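Local coordinates for protein pseudoaglycone deacetylase Dbv21 (Actinoplanes teichomyceticus, PDB 3DFI) that probably removes the acetyl group from a sugar-bearing pseudoaglycone during biosynthesis of the lipoglycopeptide antibiotic A40926, as a zinc-dependent member of the PIG-L deacetylase family, at residues H127-S139 with A163-R175. Sequence-based numbering, arbitrary orientation.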
loop_
_atom_site.group_PDB
_atom_site.type_symbol
_atom_site.label_atom_id
_atom_site.label_comp_id
_atom_site.label_asym_id
_atom_site.label_seq_id
_atom_site.Cartn_x
_atom_site.Cartn_y
_atom_site.Cartn_z
ATOM N N HIS A 127 20.240 0.743 5.080
ATOM C CA HIS A 127 20.646 -0.459 4.354
ATOM C C HIS A 127 20.256 -1.760 5.066
ATOM O O HIS A 127 19.766 -2.691 4.428
ATOM C CB HIS A 127 22.148 -0.436 4.068
ATOM C CG HIS A 127 22.618 -1.598 3.253
ATOM N ND1 HIS A 127 23.146 -2.740 3.820
ATOM C CD2 HIS A 127 22.620 -1.806 1.914
ATOM C CE1 HIS A 127 23.463 -3.596 2.865
ATOM N NE2 HIS A 127 23.153 -3.056 1.699
ATOM N N ASP A 128 20.470 -1.819 6.378
ATOM C CA ASP A 128 20.152 -3.018 7.155
ATOM C C ASP A 128 18.653 -3.316 7.109
ATOM O O ASP A 128 18.245 -4.479 7.018
ATOM C CB ASP A 128 20.629 -2.884 8.606
ATOM C CG ASP A 128 22.144 -3.086 8.764
ATOM O OD1 ASP A 128 22.884 -3.156 7.752
ATOM O OD2 ASP A 128 22.597 -3.179 9.929
ATOM N N LEU A 129 17.835 -2.264 7.160
ATOM C CA LEU A 129 16.391 -2.432 7.130
ATOM C C LEU A 129 15.921 -2.923 5.756
ATOM O O LEU A 129 15.186 -3.912 5.672
ATOM C CB LEU A 129 15.678 -1.131 7.516
ATOM C CG LEU A 129 14.140 -1.164 7.540
ATOM C CD1 LEU A 129 13.616 -2.118 8.627
ATOM C CD2 LEU A 129 13.552 0.242 7.693
ATOM N N VAL A 130 16.351 -2.240 4.693
ATOM C CA VAL A 130 16.016 -2.644 3.323
ATOM C C VAL A 130 16.369 -4.109 3.051
ATOM O O VAL A 130 15.573 -4.848 2.474
ATOM C CB VAL A 130 16.678 -1.724 2.255
ATOM C CG1 VAL A 130 16.451 -2.269 0.827
ATOM C CG2 VAL A 130 16.131 -0.303 2.365
ATOM N N ALA A 131 17.557 -4.523 3.483
ATOM C CA ALA A 131 18.041 -5.884 3.236
ATOM C C ALA A 131 17.192 -6.911 4.003
ATOM O O ALA A 131 16.856 -7.975 3.463
ATOM C CB ALA A 131 19.519 -6.000 3.591
ATOM N N ALA A 132 16.823 -6.566 5.242
ATOM C CA ALA A 132 15.948 -7.402 6.066
ATOM C C ALA A 132 14.557 -7.523 5.456
ATOM O O ALA A 132 13.978 -8.618 5.421
ATOM C CB ALA A 132 15.838 -6.837 7.507
ATOM N N ILE A 133 14.012 -6.397 5.004
ATOM C CA ILE A 133 12.723 -6.394 4.354
ATOM C C ILE A 133 12.764 -7.212 3.062
ATOM O O ILE A 133 11.886 -8.033 2.822
ATOM C CB ILE A 133 12.232 -4.947 4.040
ATOM C CG1 ILE A 133 11.977 -4.159 5.325
ATOM C CG2 ILE A 133 10.975 -4.978 3.161
ATOM C CD1 ILE A 133 11.658 -2.690 5.053
ATOM N N ARG A 134 13.789 -6.985 2.239
ATOM C CA ARG A 134 13.978 -7.738 0.990
ATOM C C ARG A 134 13.930 -9.284 1.180
ATOM O O ARG A 134 13.291 -9.990 0.389
ATOM C CB ARG A 134 15.293 -7.321 0.314
ATOM C CG ARG A 134 15.622 -8.114 -0.957
ATOM C CD ARG A 134 17.072 -7.919 -1.418
ATOM N NE ARG A 134 17.425 -8.881 -2.453
ATOM C CZ ARG A 134 18.526 -8.842 -3.217
ATOM N NH1 ARG A 134 18.728 -9.796 -4.113
ATOM N NH2 ARG A 134 19.417 -7.855 -3.109
ATOM N N GLU A 135 14.622 -9.793 2.202
ATOM C CA GLU A 135 14.648 -11.247 2.503
ATOM C C GLU A 135 13.229 -11.782 2.711
ATOM O O GLU A 135 12.847 -12.796 2.145
ATOM C CB GLU A 135 15.401 -11.509 3.800
ATOM C CG GLU A 135 16.830 -11.829 3.720
ATOM C CD GLU A 135 17.336 -12.365 5.056
ATOM O OE1 GLU A 135 17.843 -13.520 5.101
ATOM O OE2 GLU A 135 17.199 -11.639 6.070
ATOM N N ASP A 136 12.467 -11.088 3.547
ATOM C CA ASP A 136 11.070 -11.427 3.826
ATOM C C ASP A 136 10.154 -11.333 2.603
ATOM O O ASP A 136 9.238 -12.147 2.457
ATOM C CB ASP A 136 10.526 -10.543 4.954
ATOM C CG ASP A 136 11.081 -10.908 6.307
ATOM O OD1 ASP A 136 12.112 -11.638 6.414
ATOM O OD2 ASP A 136 10.462 -10.479 7.298
ATOM N N ILE A 137 10.379 -10.335 1.748
ATOM C CA ILE A 137 9.642 -10.236 0.484
ATOM C C ILE A 137 10.013 -11.376 -0.482
ATOM O O ILE A 137 9.141 -11.936 -1.132
ATOM C CB ILE A 137 9.819 -8.840 -0.214
ATOM C CG1 ILE A 137 9.154 -7.737 0.625
ATOM C CG2 ILE A 137 9.127 -8.805 -1.584
ATOM C CD1 ILE A 137 9.587 -6.364 0.176
ATOM N N GLU A 138 11.297 -11.731 -0.572
ATOM C CA GLU A 138 11.680 -12.909 -1.342
ATOM C C GLU A 138 10.972 -14.161 -0.810
ATOM O O GLU A 138 10.449 -14.952 -1.589
ATOM C CB GLU A 138 13.213 -13.091 -1.410
ATOM C CG GLU A 138 13.869 -11.932 -2.212
ATOM C CD GLU A 138 15.336 -12.102 -2.534
ATOM O OE1 GLU A 138 15.913 -13.147 -2.187
ATOM O OE2 GLU A 138 15.917 -11.180 -3.164
ATOM N N SER A 139 10.955 -14.338 0.508
ATOM C CA SER A 139 10.279 -15.489 1.125
ATOM C C SER A 139 8.788 -15.477 0.768
ATOM O O SER A 139 8.224 -16.516 0.431
ATOM C CB SER A 139 10.450 -15.469 2.647
ATOM O OG SER A 139 11.809 -15.598 2.993
ATOM N N ALA A 163 11.629 2.565 1.931
ATOM C CA ALA A 163 12.265 1.288 2.277
ATOM C C ALA A 163 11.510 0.110 1.639
ATOM O O ALA A 163 12.144 -0.772 1.048
ATOM C CB ALA A 163 12.361 1.114 3.782
ATOM N N THR A 164 10.174 0.107 1.751
ATOM C CA THR A 164 9.347 -0.976 1.186
ATOM C C THR A 164 9.537 -1.109 -0.351
ATOM O O THR A 164 9.778 -2.211 -0.888
ATOM C CB THR A 164 7.891 -0.748 1.538
ATOM O OG1 THR A 164 7.767 -0.794 2.969
ATOM C CG2 THR A 164 6.968 -1.816 0.879
ATOM N N ARG A 165 9.440 0.023 -1.031
ATOM C CA ARG A 165 9.643 0.095 -2.479
ATOM C C ARG A 165 11.013 -0.455 -2.893
ATOM O O ARG A 165 11.102 -1.338 -3.769
ATOM C CB ARG A 165 9.485 1.552 -2.971
ATOM C CG ARG A 165 9.719 1.725 -4.474
ATOM C CD ARG A 165 9.921 3.182 -4.826
ATOM N NE ARG A 165 11.193 3.652 -4.273
ATOM C CZ ARG A 165 11.611 4.908 -4.315
ATOM N NH1 ARG A 165 10.854 5.825 -4.876
ATOM N NH2 ARG A 165 12.779 5.242 -3.779
ATOM N N ASP A 166 12.071 0.068 -2.264
ATOM C CA ASP A 166 13.439 -0.287 -2.622
ATOM C C ASP A 166 13.701 -1.789 -2.422
ATOM O O ASP A 166 14.320 -2.456 -3.274
ATOM C CB ASP A 166 14.441 0.580 -1.843
ATOM C CG ASP A 166 14.468 2.054 -2.336
ATOM O OD1 ASP A 166 13.639 2.442 -3.202
ATOM O OD2 ASP A 166 15.341 2.824 -1.873
ATOM N N ALA A 167 13.205 -2.309 -1.296
ATOM C CA ALA A 167 13.329 -3.734 -0.988
ATOM C C ALA A 167 12.548 -4.594 -1.989
ATOM O O ALA A 167 13.041 -5.638 -2.403
ATOM C CB ALA A 167 12.854 -4.024 0.458
ATOM N N THR A 168 11.351 -4.126 -2.382
ATOM C CA THR A 168 10.502 -4.842 -3.331
ATOM C C THR A 168 11.145 -4.877 -4.725
ATOM O O THR A 168 11.138 -5.919 -5.395
ATOM C CB THR A 168 9.061 -4.264 -3.414
ATOM O OG1 THR A 168 8.466 -4.185 -2.110
ATOM C CG2 THR A 168 8.186 -5.147 -4.338
ATOM N N LEU A 169 11.757 -3.773 -5.142
ATOM C CA LEU A 169 12.461 -3.748 -6.445
ATOM C C LEU A 169 13.578 -4.789 -6.542
ATOM O O LEU A 169 13.716 -5.481 -7.552
ATOM C CB LEU A 169 13.016 -2.351 -6.742
ATOM C CG LEU A 169 11.956 -1.291 -7.093
ATOM C CD1 LEU A 169 12.476 0.112 -6.791
ATOM C CD2 LEU A 169 11.549 -1.409 -8.581
ATOM N N LEU A 170 14.382 -4.884 -5.491
ATOM C CA LEU A 170 15.430 -5.912 -5.392
ATOM C C LEU A 170 14.883 -7.358 -5.368
ATOM O O LEU A 170 15.420 -8.261 -6.026
ATOM C CB LEU A 170 16.285 -5.651 -4.139
ATOM C CG LEU A 170 17.261 -4.472 -4.203
ATOM C CD1 LEU A 170 17.722 -4.086 -2.803
ATOM C CD2 LEU A 170 18.458 -4.775 -5.116
ATOM N N ALA A 171 13.824 -7.568 -4.592
ATOM C CA ALA A 171 13.264 -8.907 -4.410
ATOM C C ALA A 171 12.587 -9.437 -5.682
ATOM O O ALA A 171 12.818 -10.583 -6.066
ATOM C CB ALA A 171 12.301 -8.947 -3.200
ATOM N N ALA A 172 11.744 -8.613 -6.315
ATOM C CA ALA A 172 11.066 -8.988 -7.571
ATOM C C ALA A 172 12.040 -9.207 -8.745
ATOM O O ALA A 172 11.818 -10.069 -9.597
ATOM C CB ALA A 172 9.976 -7.950 -7.949
ATOM N N ARG A 173 13.112 -8.420 -8.786
ATOM C CA ARG A 173 14.154 -8.564 -9.805
ATOM C C ARG A 173 14.952 -9.844 -9.598
ATOM O O ARG A 173 15.316 -10.525 -10.568
ATOM C CB ARG A 173 15.085 -7.341 -9.815
ATOM C CG ARG A 173 16.165 -7.342 -10.922
ATOM C CD ARG A 173 17.124 -6.142 -10.814
ATOM N NE ARG A 173 16.399 -4.860 -10.813
ATOM C CZ ARG A 173 16.474 -3.959 -9.833
ATOM N NH1 ARG A 173 17.281 -4.174 -8.794
ATOM N NH2 ARG A 173 15.741 -2.846 -9.883
ATOM N N GLU A 174 15.240 -10.165 -8.339
ATOM C CA GLU A 174 15.966 -11.390 -8.004
ATOM C C GLU A 174 15.142 -12.585 -8.457
ATOM O O GLU A 174 15.684 -13.535 -9.029
ATOM C CB GLU A 174 16.239 -11.476 -6.489
ATOM C CG GLU A 174 17.013 -12.747 -6.015
ATOM C CD GLU A 174 18.452 -12.829 -6.535
ATOM O OE1 GLU A 174 19.086 -13.896 -6.381
ATOM O OE2 GLU A 174 18.954 -11.840 -7.111
ATOM N N ARG A 175 13.834 -12.524 -8.198
ATOM C CA ARG A 175 12.930 -13.631 -8.513
ATOM C C ARG A 175 12.287 -13.585 -9.907
ATOM O O ARG A 175 11.476 -14.444 -10.244
ATOM C CB ARG A 175 11.921 -13.830 -7.377
ATOM C CG ARG A 175 12.609 -14.547 -6.188
ATOM C CD ARG A 175 11.672 -15.299 -5.283
ATOM N NE ARG A 175 11.557 -16.709 -5.611
ATOM C CZ ARG A 175 12.245 -17.669 -5.003
ATOM N NH1 ARG A 175 12.057 -18.930 -5.351
ATOM N NH2 ARG A 175 13.119 -17.367 -4.044
#
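A ridge of small residues lets two neighbouring helices of the Rossmann-like PIG-L deacetylase fold approach closely: A163, A167 and A171 of 163-175 meet V130, I133, R134, I137 and E138 of 127-139, with V130, R134, I137 and A167 acting as knobs in holes of the opposite helix. The axes come within 8.2 Å and cross at -49°, both helices running broadly the same way, as expected of successive helices on one side of a largely parallel sheet. A167 is the central knob, set among V130, I133, R134 and I137; its CB presses against I133 CG2 at 3.4 Å, tighter than usual for two carbons. In return V130 fits among A163, D166, A167 and L170, its CG1 4.0 Å from A167 CB. I137 works with both its branches. With chi1 at -67°, CG1 lies beside the backbone N and carries CD1 to within 3.4 Å of T168 OG1, a hydroxyl that donates a hydrogen bond to T164 O, while CG2, anti to that N, meets A171 CB at 3.6 Å. On the sheet side, I137, T164 and T168 all touch I13 of strand 9-14, and the T164 side chain lies about 6 Å from that of the zinc ligand H161. Toward one border the contact turns polar. The extended R134 chain passes over L170, whose CB covers one guanidinium face, and grips E138 side-on, NE giving OE2 a nearly straight bond of 2.8 Å and NH1 a longer one to the same oxygen. The arginine's charge, shared by both acids, probably offsets the nearness of the E138 and E174 carboxylates, whose planes are almost parallel. Across the helices the polar link is a long salt bridge, R134 NH1 to E174 OE2 at 3.6 Å.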